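Endoglucanase (Cryptopygus antarcticus, PDB 5H4U) hydrolyses internal beta-1,4-glucosidic linkages in carboxymethylcellulose, lichenan and barley beta-glucan, releasing mainly cellobiose, cellotriose and cellotetraose from carboxymethylcellulose. Local coordinates at residues Thr18-Thr24 with Pro200-Gln206; Ser71-Asn75 with Gln153-Gly157; Ile116-Met121 with Gly192-Asn196; Ile170-Cys176 with Cys187-Phe191. One frame throughout, in Å; residues are numbered along the deposited sequence.

Interaction 1 of 4, residues Thr18-Thr24 with Pro200-Gln206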
loop_
_atom_site.group_PDB
_atom_site.type_symbol
_atom_site.label_atom_id
_atom_site.label_comp_id
_atom_site.label_asym_id
_atom_site.label_seq_id
_atom_site.Cartn_x
_atom_site.Cartn_y
_atom_site.Cartn_z
ATOM N N THR A 18 -10.897 15.299 4.039
ATOM C CA THR A 18 -11.648 14.542 3.054
ATOM C C THR A 18 -12.314 13.349 3.712
ATOM O O THR A 18 -11.729 12.696 4.580
ATOM C CB THR A 18 -10.735 14.055 1.935
ATOM O OG1 THR A 18 -9.802 15.090 1.617
ATOM C CG2 THR A 18 -11.544 13.707 0.694
ATOM N N SER A 19 -13.545 13.078 3.315
ATOM C CA SER A 19 -14.201 11.875 3.790
ATOM C C SER A 19 -15.248 11.487 2.765
ATOM O O SER A 19 -15.685 12.305 1.958
ATOM C CB SER A 19 -14.816 12.065 5.170
ATOM O OG SER A 19 -15.802 13.055 5.099
ATOM N N GLY A 20 -15.619 10.215 2.771
ATOM C CA GLY A 20 -16.676 9.780 1.879
ATOM C C GLY A 20 -16.753 8.275 1.830
ATOM O O GLY A 20 -16.338 7.599 2.755
ATOM N N SER A 21 -17.370 7.776 0.776
ATOM C CA SER A 21 -17.509 6.353 0.523
ATOM C C SER A 21 -16.534 5.956 -0.573
ATOM O O SER A 21 -16.183 6.771 -1.433
ATOM C CB SER A 21 -18.942 6.028 0.119
ATOM O OG SER A 21 -19.788 6.171 1.249
ATOM N N GLY A 22 -16.090 4.703 -0.555
ATOM C CA GLY A 22 -15.167 4.317 -1.601
ATOM C C GLY A 22 -15.090 2.819 -1.763
ATOM O O GLY A 22 -15.680 2.043 -1.002
ATOM N N VAL A 23 -14.322 2.431 -2.769
ATOM C CA VAL A 23 -14.049 1.031 -3.035
ATOM C C VAL A 23 -12.554 0.782 -2.859
ATOM O O VAL A 23 -11.734 1.703 -2.900
ATOM C CB VAL A 23 -14.511 0.649 -4.459
ATOM C CG1 VAL A 23 -16.007 0.894 -4.616
ATOM C CG2 VAL A 23 -13.753 1.468 -5.486
ATOM N N THR A 24 -12.198 -0.478 -2.627
ATOM C CA THR A 24 -10.803 -0.847 -2.409
ATOM C C THR A 24 -10.397 -1.933 -3.400
ATOM O O THR A 24 -11.233 -2.516 -4.090
ATOM C CB THR A 24 -10.549 -1.279 -0.949
ATOM O OG1 THR A 24 -11.307 -2.454 -0.629
ATOM C CG2 THR A 24 -10.900 -0.135 0.028
ATOM N N PRO A 200 -13.478 -5.068 -0.488
ATOM C CA PRO A 200 -14.459 -4.555 0.469
ATOM C C PRO A 200 -14.649 -3.085 0.195
ATOM O O PRO A 200 -13.706 -2.357 -0.093
ATOM C CB PRO A 200 -13.808 -4.822 1.826
ATOM C CG PRO A 200 -12.351 -4.847 1.538
ATOM C CD PRO A 200 -12.243 -5.489 0.189
ATOM N N SER A 201 -15.911 -2.666 0.208
ATOM C CA SER A 201 -16.266 -1.263 0.176
ATOM C C SER A 201 -16.146 -0.651 1.571
ATOM O O SER A 201 -16.127 -1.362 2.584
ATOM C CB SER A 201 -17.682 -1.123 -0.345
ATOM O OG SER A 201 -17.742 -1.699 -1.625
ATOM N N MET A 202 -16.104 0.679 1.633
ATOM C CA MET A 202 -15.932 1.279 2.947
ATOM C C MET A 202 -16.461 2.704 2.917
ATOM O O MET A 202 -16.771 3.250 1.857
ATOM C CB MET A 202 -14.461 1.218 3.387
ATOM C CG MET A 202 -13.411 1.826 2.442
ATOM S SD MET A 202 -13.641 3.580 2.302
ATOM C CE MET A 202 -12.427 4.037 1.164
ATOM N N LYS A 203 -16.549 3.294 4.105
ATOM C CA LYS A 203 -16.598 4.732 4.289
ATOM C C LYS A 203 -15.298 5.148 4.970
ATOM O O LYS A 203 -14.701 4.363 5.699
ATOM C CB LYS A 203 -17.831 5.144 5.107
ATOM C CG LYS A 203 -18.028 4.312 6.349
ATOM C CD LYS A 203 -19.219 4.730 7.219
ATOM C CE LYS A 203 -19.556 3.626 8.257
ATOM N NZ LYS A 203 -19.222 3.986 9.697
ATOM N N PHE A 204 -14.825 6.362 4.711
ATOM C CA PHE A 204 -13.511 6.774 5.173
ATOM C C PHE A 204 -13.527 8.226 5.602
ATOM O O PHE A 204 -14.295 9.038 5.093
ATOM C CB PHE A 204 -12.421 6.594 4.092
ATOM C CG PHE A 204 -12.526 7.544 2.919
ATOM C CD1 PHE A 204 -13.425 7.304 1.892
ATOM C CD2 PHE A 204 -11.693 8.651 2.822
ATOM C CE1 PHE A 204 -13.522 8.177 0.799
ATOM C CE2 PHE A 204 -11.768 9.527 1.720
ATOM C CZ PHE A 204 -12.681 9.284 0.714
ATOM N N THR A 205 -12.576 8.559 6.453
ATOM C CA THR A 205 -12.373 9.925 6.884
ATOM C C THR A 205 -10.887 10.178 7.037
ATOM O O THR A 205 -10.138 9.309 7.505
ATOM C CB THR A 205 -13.090 10.192 8.204
ATOM O OG1 THR A 205 -14.438 9.717 8.092
ATOM C CG2 THR A 205 -13.083 11.700 8.552
ATOM N N GLN A 206 -10.462 11.357 6.604
ATOM C CA GLN A 206 -9.065 11.710 6.735
ATOM C C GLN A 206 -8.764 11.932 8.212
ATOM O O GLN A 206 -9.615 12.409 8.971
ATOM C CB GLN A 206 -8.751 12.941 5.894
ATOM C CG GLN A 206 -7.410 13.567 6.174
ATOM C CD GLN A 206 -6.937 14.492 5.048
ATOM O OE1 GLN A 206 -5.816 14.373 4.574
ATOM N NE2 GLN A 206 -7.800 15.382 4.601
#
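In the double-psi beta-barrel expected of a family 45 endoglucanase, the first strand, 19-27, runs antiparallel to strand 201-207, with Gly-20 and Gly-22 facing Phe-204 and Met-202 as hydrogen-bonded pairs. Phe-204 N gives a hydrogen bond of 2.8 Å to Gly-20 O, and Gly-20 N returns one of 2.9 Å to Phe-204 O. Gly-22 N to Met-202 O, at 2.9 Å, belongs to a second reciprocal pair. At the Thr-18 end of the pair, Gln-206 N donates a hydrogen bond to Thr-18 O at 2.7 Å. With CG set between its backbone N and carbonyl carbon (chi1 70°), Phe-204 folds its ring back over the neighbouring strand: Gly-20 N lies 3.5 Å above the ring plane, and Ser-19 CA makes a CH-pi contact with the same ring, 4.3 Å from its centroid. Met-202 bends at chi2 and brings CE to 3.9 Å from Gly-22 CA, while its CG packs on Thr-24 CG2. Phe-137 of strand 135-140 meets the Phe-204 ring from outside the pair. Because both glycines lack side chains, the aromatic ring and the thioether pack straight onto backbone, so apolar contact and main-chain hydrogen bonding secure the same residues.

Interaction 2 of 4, residues Ser71-Asn75 with Gln153-Gly157; sequences SYVCN and QSQWG
Tyr-72 and Gln-155 lie alongside each other, pointing opposite ways, with ring and amide planes 36° apart, where a disulfide-bearing loop meets the short helix 152-156 outside the barrel strands of this family 45 fold. Gln-155 crosses one face of the phenol ring: its CB sits 3.6 Å from the ring centroid in a CH-pi contact, displaced toward the rim, and its CD lies 3.5 Å from Tyr-72 CB. The glutamine reaches this far because CG is anti to the backbone N (chi1 164°) and the chain stays extended beyond it. Its amide is then held by an outside partner, NE2 donating to Ala-52 O. At the edge of the same phenol, Ser-154 OG lies near the ring plane and pairs with Tyr-72 OH, although the modelled separation is too short to be trusted. The loop carrying Tyr-72 is tied down by the Cys-50 to Cys-74 disulfide and passes close to Asp-29, the inferred nucleophile, through Val-73. Farther along, the Asn-75 amide and the Trp-156 indole cross with their planes 31° apart. Asn-75 ND2 is engaged by Asn-55 OD1 and Asn-53 O, while Asn-75 OD1 approaches the indole edge, 3.4 Å from Trp-156 CZ2.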
loop_
_atom_site.group_PDB
_atom_site.type_symbol
_atom_site.label_atom_id
_atom_site.label_comp_id
_atom_site.label_asym_id
_atom_site.label_seq_id
_atom_site.Cartn_x
_atom_site.Cartn_y
_atom_site.Cartn_z
ATOM N N SER A 71 15.398 0.846 -6.859
ATOM C CA SER A 71 14.676 1.214 -5.646
ATOM C C SER A 71 13.326 0.506 -5.566
ATOM O O SER A 71 12.581 0.464 -6.546
ATOM C CB SER A 71 14.476 2.723 -5.613
ATOM O OG SER A 71 13.521 3.080 -4.655
ATOM N N TYR A 72 12.985 -0.015 -4.385
ATOM C CA TYR A 72 11.765 -0.810 -4.203
ATOM C C TYR A 72 10.986 -0.338 -2.983
ATOM O O TYR A 72 11.452 0.507 -2.211
ATOM C CB TYR A 72 12.092 -2.304 -4.076
ATOM C CG TYR A 72 12.745 -2.846 -5.323
ATOM C CD1 TYR A 72 11.974 -3.374 -6.350
ATOM C CD2 TYR A 72 14.105 -2.778 -5.503
ATOM C CE1 TYR A 72 12.544 -3.843 -7.494
ATOM C CE2 TYR A 72 14.685 -3.240 -6.642
ATOM C CZ TYR A 72 13.902 -3.782 -7.636
ATOM O OH TYR A 72 14.481 -4.249 -8.788
ATOM N N VAL A 73 9.770 -0.873 -2.828
ATOM C CA VAL A 73 9.004 -0.628 -1.607
ATOM C C VAL A 73 9.620 -1.410 -0.450
ATOM O O VAL A 73 10.133 -2.523 -0.623
ATOM C CB VAL A 73 7.514 -0.979 -1.797
ATOM C CG1 VAL A 73 7.349 -2.409 -2.212
ATOM C CG2 VAL A 73 6.726 -0.696 -0.498
ATOM N N CYS A 74 9.543 -0.836 0.749
ATOM C CA CYS A 74 10.212 -1.414 1.910
ATOM C C CYS A 74 9.364 -2.508 2.557
ATOM O O CYS A 74 8.130 -2.414 2.611
ATOM C CB CYS A 74 10.524 -0.314 2.925
ATOM S SG CYS A 74 11.727 0.993 2.381
ATOM N N ASN A 75 10.043 -3.547 3.072
ATOM C CA ASN A 75 9.357 -4.631 3.773
ATOM C C ASN A 75 8.506 -4.043 4.883
ATOM O O ASN A 75 7.440 -4.570 5.222
ATOM C CB ASN A 75 10.377 -5.611 4.351
ATOM C CG ASN A 75 11.120 -6.401 3.283
ATOM O OD1 ASN A 75 10.558 -6.741 2.258
ATOM N ND2 ASN A 75 12.396 -6.698 3.530
ATOM N N GLN A 153 9.331 -9.323 -9.999
ATOM C CA GLN A 153 10.260 -10.292 -10.562
ATOM C C GLN A 153 11.695 -9.815 -10.367
ATOM O O GLN A 153 12.559 -10.582 -9.930
ATOM C CB GLN A 153 9.987 -10.550 -12.053
ATOM C CG GLN A 153 11.034 -11.509 -12.656
ATOM C CD GLN A 153 10.706 -12.023 -14.058
ATOM O OE1 GLN A 153 9.999 -13.028 -14.232
ATOM N NE2 GLN A 153 11.254 -11.341 -15.070
ATOM N N SER A 154 11.945 -8.528 -10.582
ATOM C CA SER A 154 13.305 -8.051 -10.453
ATOM C C SER A 154 13.707 -7.913 -8.993
ATOM O O SER A 154 14.893 -8.019 -8.682
ATOM C CB SER A 154 13.473 -6.745 -11.242
ATOM O OG SER A 154 13.412 -5.596 -10.432
ATOM N N GLN A 155 12.757 -7.709 -8.076
ATOM C CA GLN A 155 13.173 -7.573 -6.683
ATOM C C GLN A 155 13.318 -8.922 -5.998
ATOM O O GLN A 155 14.281 -9.135 -5.257
ATOM C CB GLN A 155 12.191 -6.704 -5.882
ATOM C CG GLN A 155 12.345 -6.833 -4.361
ATOM C CD GLN A 155 11.589 -5.773 -3.549
ATOM O OE1 GLN A 155 10.512 -5.309 -3.922
ATOM N NE2 GLN A 155 12.137 -5.434 -2.395
ATOM N N TRP A 156 12.406 -9.856 -6.277
ATOM C CA TRP A 156 12.299 -11.107 -5.534
ATOM C C TRP A 156 12.346 -12.351 -6.395
ATOM O O TRP A 156 12.255 -13.452 -5.847
ATOM C CB TRP A 156 10.977 -11.146 -4.765
ATOM C CG TRP A 156 10.795 -10.052 -3.789
ATOM C CD1 TRP A 156 9.919 -9.020 -3.882
ATOM C CD2 TRP A 156 11.456 -9.906 -2.525
ATOM N NE1 TRP A 156 10.003 -8.231 -2.775
ATOM C CE2 TRP A 156 10.937 -8.753 -1.921
ATOM C CE3 TRP A 156 12.434 -10.648 -1.850
ATOM C CZ2 TRP A 156 11.363 -8.305 -0.685
ATOM C CZ3 TRP A 156 12.859 -10.208 -0.615
ATOM C CH2 TRP A 156 12.331 -9.035 -0.048
ATOM N N GLY A 157 12.396 -12.222 -7.717
ATOM C CA GLY A 157 12.334 -13.397 -8.562
ATOM C C GLY A 157 10.967 -14.024 -8.685
ATOM O O GLY A 157 10.869 -15.204 -9.033
#

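Interaction 3 of 4, residues Ile116-Met121 with Gly192-Asn196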
loop_
_atom_site.group_PDB
_atom_site.type_symbol
_atom_site.label_atom_id
_atom_site.label_comp_id
_atom_site.label_asym_id
_atom_site.label_seq_id
_atom_site.Cartn_x
_atom_site.Cartn_y
_atom_site.Cartn_z
ATOM N N ILE A 116 -15.417 -8.616 6.563
ATOM C CA ILE A 116 -14.732 -7.668 7.444
ATOM C C ILE A 116 -15.542 -6.380 7.625
ATOM O O ILE A 116 -14.995 -5.357 8.043
ATOM C CB ILE A 116 -13.304 -7.364 6.962
ATOM C CG1 ILE A 116 -13.314 -6.613 5.639
ATOM C CG2 ILE A 116 -12.542 -8.639 6.799
ATOM C CD1 ILE A 116 -11.945 -6.232 5.137
ATOM N N SER A 117 -16.832 -6.410 7.279
ATOM C CA SER A 117 -17.736 -5.281 7.500
ATOM C C SER A 117 -17.744 -4.862 8.964
ATOM O O SER A 117 -17.852 -5.704 9.858
ATOM C CB SER A 117 -19.148 -5.650 7.062
ATOM O OG SER A 117 -19.998 -4.520 7.091
ATOM N N GLY A 118 -17.608 -3.563 9.204
ATOM C CA GLY A 118 -17.527 -3.041 10.542
ATOM C C GLY A 118 -16.120 -2.855 11.053
ATOM O O GLY A 118 -15.919 -2.101 12.016
ATOM N N GLN A 119 -15.146 -3.532 10.448
ATOM C CA GLN A 119 -13.765 -3.427 10.871
ATOM C C GLN A 119 -13.142 -2.135 10.358
ATOM O O GLN A 119 -13.600 -1.521 9.389
ATOM C CB GLN A 119 -12.942 -4.637 10.397
ATOM C CG GLN A 119 -13.448 -5.985 10.879
ATOM C CD GLN A 119 -12.565 -7.152 10.428
ATOM O OE1 GLN A 119 -11.359 -6.993 10.232
ATOM N NE2 GLN A 119 -13.165 -8.334 10.269
ATOM N N LYS A 120 -12.102 -1.708 11.057
ATOM C CA LYS A 120 -11.504 -0.403 10.887
ATOM C C LYS A 120 -10.062 -0.584 10.448
ATOM O O LYS A 120 -9.286 -1.273 11.119
ATOM C CB LYS A 120 -11.529 0.397 12.179
ATOM C CG LYS A 120 -12.834 0.983 12.610
ATOM C CD LYS A 120 -12.513 2.363 13.192
ATOM C CE LYS A 120 -13.341 2.738 14.419
ATOM N NZ LYS A 120 -12.447 3.236 15.522
ATOM N N MET A 121 -9.690 0.056 9.349
ATOM C CA MET A 121 -8.299 0.040 8.937
ATOM C C MET A 121 -7.829 1.461 8.680
ATOM O O MET A 121 -8.540 2.264 8.067
ATOM C CB MET A 121 -8.090 -0.798 7.694
ATOM C CG MET A 121 -6.642 -0.902 7.313
ATOM S SD MET A 121 -6.406 -1.760 5.753
ATOM C CE MET A 121 -4.615 -1.957 5.773
ATOM N N GLY A 192 -6.030 -13.512 7.552
ATOM C CA GLY A 192 -6.431 -13.574 8.941
ATOM C C GLY A 192 -7.321 -12.418 9.342
ATOM O O GLY A 192 -8.549 -12.546 9.335
ATOM N N TRP A 193 -6.722 -11.253 9.588
ATOM C CA TRP A 193 -7.508 -10.094 9.994
ATOM C C TRP A 193 -8.379 -9.598 8.852
ATOM O O TRP A 193 -9.527 -9.187 9.065
ATOM C CB TRP A 193 -6.565 -8.986 10.455
ATOM C CG TRP A 193 -7.211 -7.716 10.975
ATOM C CD1 TRP A 193 -7.329 -7.345 12.284
ATOM C CD2 TRP A 193 -7.779 -6.638 10.210
ATOM N NE1 TRP A 193 -7.933 -6.121 12.385
ATOM C CE2 TRP A 193 -8.232 -5.667 11.129
ATOM C CE3 TRP A 193 -7.963 -6.408 8.843
ATOM C CZ2 TRP A 193 -8.855 -4.487 10.732
ATOM C CZ3 TRP A 193 -8.591 -5.250 8.449
ATOM C CH2 TRP A 193 -9.025 -4.295 9.392
ATOM N N PHE A 194 -7.840 -9.634 7.630
ATOM C CA PHE A 194 -8.498 -9.150 6.427
ATOM C C PHE A 194 -9.472 -10.165 5.846
ATOM O O PHE A 194 -10.305 -9.801 5.021
ATOM C CB PHE A 194 -7.411 -8.790 5.412
ATOM C CG PHE A 194 -7.884 -8.003 4.224
ATOM C CD1 PHE A 194 -8.086 -6.627 4.310
ATOM C CD2 PHE A 194 -8.095 -8.631 3.012
ATOM C CE1 PHE A 194 -8.488 -5.898 3.207
ATOM C CE2 PHE A 194 -8.513 -7.901 1.917
ATOM C CZ PHE A 194 -8.701 -6.523 2.018
ATOM N N LYS A 195 -9.368 -11.434 6.248
ATOM C CA LYS A 195 -10.341 -12.490 5.940
ATOM C C LYS A 195 -10.468 -12.766 4.457
ATOM O O LYS A 195 -11.499 -13.266 4.012
ATOM C CB LYS A 195 -11.716 -12.174 6.516
ATOM C CG LYS A 195 -11.807 -12.482 7.976
ATOM C CD LYS A 195 -13.144 -12.098 8.571
ATOM C CE LYS A 195 -13.029 -11.965 10.062
ATOM N NZ LYS A 195 -14.291 -11.518 10.634
ATOM N N ASN A 196 -9.419 -12.471 3.691
ATOM C CA ASN A 196 -9.429 -12.582 2.233
ATOM C C ASN A 196 -10.669 -11.939 1.612
ATOM O O ASN A 196 -11.136 -12.348 0.549
ATOM C CB ASN A 196 -9.295 -14.047 1.836
ATOM C CG ASN A 196 -8.969 -14.230 0.377
ATOM O OD1 ASN A 196 -8.396 -13.338 -0.272
ATOM N ND2 ASN A 196 -9.292 -15.405 -0.144
#
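A hydrogen bond of 3.0 Å from Gln-119 N to Ile-116 O closes a type II beta turn, and the two residues it joins are those that reach Trp-193 and Phe-194. The turn lies on the connection between the antiparallel barrel strands 106-111 and 120-128, and the facing loop leaves helix 184-191. Gln-119 runs along one face of the Trp-193 indole in the opposite sense to that side chain, its amide standing almost upright on the ring, 89° between planes; its CB is 4.1 Å from Trp-193 CH2. The indole edge is met by backbone, Lys-120 O lying near the ring plane at 3.3 Å from Trp-193 CZ2. Met-121 CB adds an apolar contact, 4.0 Å from Trp-193 CH2. Elsewhere, Trp-193 NE1 donates to Asn-84 O, which would oppose a turn of the ring. Ile-116 works on the other aromatic residue: a chi1 of 67° turns CG1, and CD1 beyond it, to the Phe-194 ring, where CD1 rests over a face as a CH-pi contact, 4.3 Å from the centroid. The second branch of the isoleucine packs against the aliphatic part of Lys-195, with Ile-116 CG2 at 3.6 Å from Lys-195 CB.

Interaction 4 of 4, residues Ile170-Cys176 with Cys187-Phe191; sequences ISSQSEC and CNWRF
Phe-191 reaches across to the loop 170-176 from its first side-chain atom. CB lies 4.0 Å from Gln-173 CB, and CG, turned anti to the carbonyl carbon (chi1 -62°), begins a ring with one face against the start of the short 3-10 segment 173-176. Gln-173 CB makes a CH-pi contact over this face, 4.1 Å from the ring centroid, and Gln-173 N sits above the centre. CD2 faces Gln-173 CA and CB. Next along that rim, CE2 meets two groups at the ring edge: Ile-170 CD1 at 3.9 Å and Cys-176 SG at 4.0 Å, the latter a sulfur-aromatic contact. CE1 approaches Ser-171 O, and CZ, at the tip, comes within 3.5 Å of Ser-172 C. On the opposite face of the ring lies Arg-190 CD, so the phenyl is sandwiched between the loop backbone and the Arg-190 side chain. In this family 45 fold the disulfide between Cys-176 SG and Cys-187 SG (chi3 -94°) closes the loop between the 3-10 segment and helix 184-191, which follows it in the chain. Ile-170 CD1 also packs on this bridge, 3.5 Å from Cys-187 SG. Beside it the Gln-173 and Asn-188 amides are nearly coplanar, and Gln-173 NE2 donates to Asn-188 OD1 at 2.9 Å with an N-H...O angle of 160°. Arg-190, extended from CG to NE, brings its guanidinium to the backbone of the loop. NH1 donates a hydrogen bond to Ile-170 O at 2.9 Å; NH2 adds a weak bond to that oxygen and a further one to Asn-196 OD1.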
loop_
_atom_site.group_PDB
_atom_site.type_symbol
_atom_site.label_atom_id
_atom_site.label_comp_id
_atom_site.label_asym_id
_atom_site.label_seq_id
_atom_site.Cartn_x
_atom_site.Cartn_y
_atom_site.Cartn_z
ATOM N N ILE A 170 -2.701 -14.429 -5.058
ATOM C CA ILE A 170 -2.821 -15.824 -4.690
ATOM C C ILE A 170 -4.215 -16.074 -4.131
ATOM O O ILE A 170 -4.923 -15.154 -3.741
ATOM C CB ILE A 170 -1.734 -16.206 -3.667
ATOM C CG1 ILE A 170 -1.997 -15.506 -2.342
ATOM C CG2 ILE A 170 -0.369 -15.776 -4.149
ATOM C CD1 ILE A 170 -1.020 -15.856 -1.265
ATOM N N SER A 171 -4.583 -17.343 -4.031
ATOM C CA SER A 171 -5.931 -17.715 -3.609
ATOM C C SER A 171 -5.988 -18.305 -2.214
ATOM O O SER A 171 -7.060 -18.301 -1.600
ATOM C CB SER A 171 -6.538 -18.758 -4.547
ATOM O OG SER A 171 -6.650 -18.285 -5.862
ATOM N N SER A 172 -4.869 -18.764 -1.683
ATOM C CA SER A 172 -4.889 -19.548 -0.474
ATOM C C SER A 172 -3.752 -19.086 0.399
ATOM O O SER A 172 -2.672 -18.756 -0.096
ATOM C CB SER A 172 -4.717 -21.024 -0.792
ATOM O OG SER A 172 -5.708 -21.409 -1.722
ATOM N N GLN A 173 -3.997 -19.106 1.698
ATOM C CA GLN A 173 -2.933 -18.854 2.639
ATOM C C GLN A 173 -1.826 -19.885 2.499
ATOM O O GLN A 173 -0.667 -19.567 2.798
ATOM C CB GLN A 173 -3.543 -18.880 4.040
ATOM C CG GLN A 173 -2.603 -18.544 5.174
ATOM C CD GLN A 173 -1.808 -19.749 5.628
ATOM O OE1 GLN A 173 -2.197 -20.894 5.395
ATOM N NE2 GLN A 173 -0.671 -19.500 6.248
ATOM N N SER A 174 -2.139 -21.085 1.969
ATOM C CA SER A 174 -1.103 -22.083 1.695
ATOM C C SER A 174 -0.071 -21.554 0.701
ATOM O O SER A 174 1.129 -21.829 0.837
ATOM C CB SER A 174 -1.720 -23.388 1.175
ATOM O OG SER A 174 -2.017 -23.346 -0.217
ATOM N N GLU A 175 -0.507 -20.765 -0.279
ATOM C CA GLU A 175 0.432 -20.197 -1.233
ATOM C C GLU A 175 1.225 -19.018 -0.679
ATOM O O GLU A 175 2.125 -18.523 -1.380
ATOM C CB GLU A 175 -0.277 -19.800 -2.527
ATOM C CG GLU A 175 -0.897 -20.964 -3.252
ATOM C CD GLU A 175 -1.927 -20.545 -4.275
ATOM O OE1 GLU A 175 -3.073 -20.298 -3.860
ATOM O OE2 GLU A 175 -1.591 -20.438 -5.492
ATOM N N CYS A 176 0.970 -18.584 0.560
ATOM C CA CYS A 176 1.849 -17.568 1.136
ATOM C C CYS A 176 3.297 -18.046 1.220
ATOM O O CYS A 176 4.204 -17.216 1.193
ATOM C CB CYS A 176 1.333 -17.141 2.508
ATOM S SG CYS A 176 0.060 -15.826 2.462
ATOM N N CYS A 187 1.306 -10.992 3.660
ATOM C CA CYS A 187 0.534 -12.018 2.980
ATOM C C CYS A 187 -0.469 -12.635 3.936
ATOM O O CYS A 187 -1.679 -12.605 3.684
ATOM C CB CYS A 187 1.490 -13.071 2.423
ATOM S SG CYS A 187 0.764 -14.234 1.339
ATOM N N ASN A 188 0.010 -13.105 5.093
ATOM C CA ASN A 188 -0.871 -13.802 6.028
ATOM C C ASN A 188 -1.962 -12.889 6.568
ATOM O O ASN A 188 -3.110 -13.321 6.761
ATOM C CB ASN A 188 -0.046 -14.435 7.148
ATOM C CG ASN A 188 0.554 -15.775 6.721
ATOM O OD1 ASN A 188 -0.144 -16.632 6.164
ATOM N ND2 ASN A 188 1.858 -15.921 6.884
ATOM N N TRP A 189 -1.623 -11.623 6.812
ATOM C CA TRP A 189 -2.613 -10.649 7.255
ATOM C C TRP A 189 -3.843 -10.643 6.350
ATOM O O TRP A 189 -4.973 -10.486 6.823
ATOM C CB TRP A 189 -1.941 -9.289 7.291
ATOM C CG TRP A 189 -2.736 -8.133 7.747
ATOM C CD1 TRP A 189 -2.767 -7.599 8.997
ATOM C CD2 TRP A 189 -3.556 -7.292 6.920
ATOM N NE1 TRP A 189 -3.582 -6.494 9.004
ATOM C CE2 TRP A 189 -4.074 -6.285 7.741
ATOM C CE3 TRP A 189 -3.910 -7.312 5.569
ATOM C CZ2 TRP A 189 -4.932 -5.306 7.259
ATOM C CZ3 TRP A 189 -4.756 -6.348 5.096
ATOM C CH2 TRP A 189 -5.264 -5.358 5.935
ATOM N N ARG A 190 -3.647 -10.866 5.053
ATOM C CA ARG A 190 -4.769 -10.833 4.128
ATOM C C ARG A 190 -5.786 -11.945 4.414
ATOM O O ARG A 190 -6.991 -11.768 4.172
ATOM C CB ARG A 190 -4.241 -10.927 2.700
ATOM C CG ARG A 190 -5.301 -11.049 1.650
ATOM C CD ARG A 190 -4.717 -11.604 0.391
ATOM N NE ARG A 190 -5.760 -12.084 -0.498
ATOM C CZ ARG A 190 -5.533 -12.688 -1.655
ATOM N NH1 ARG A 190 -4.297 -12.880 -2.091
ATOM N NH2 ARG A 190 -6.554 -13.106 -2.368
ATOM N N PHE A 191 -5.328 -13.088 4.928
ATOM C CA PHE A 191 -6.215 -14.199 5.208
ATOM C C PHE A 191 -6.637 -14.294 6.660
ATOM O O PHE A 191 -7.549 -15.071 6.967
ATOM C CB PHE A 191 -5.558 -15.515 4.792
ATOM C CG PHE A 191 -5.279 -15.597 3.344
ATOM C CD1 PHE A 191 -6.312 -15.874 2.473
ATOM C CD2 PHE A 191 -4.014 -15.377 2.841
ATOM C CE1 PHE A 191 -6.099 -15.945 1.132
ATOM C CE2 PHE A 191 -3.795 -15.447 1.485
ATOM C CZ PHE A 191 -4.843 -15.732 0.630
#

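Along the chain, interaction 1 joins the first strand to the late strand 201-207, and the other three all fall between its segments. Interaction 2 and interaction 4 follow in series, whereas interactions 2 and 3 alternate their segments. Interactions 1 and 3 reach the same barrel sheet, centres 14 Å apart, and touch where Pro-200 packs on Ile-116 and Phe-194. Interaction 3 continues into interaction 4 directly: its loop leaves helix 184-191, and Met-121 packs on Trp-189. Interaction 2 stands apart, its centre 29 Å from that of interaction 1, on the opposite side of the chain's centre. Barrel, helix and disulfide-bridged loops are thus packed into one catalytic domain.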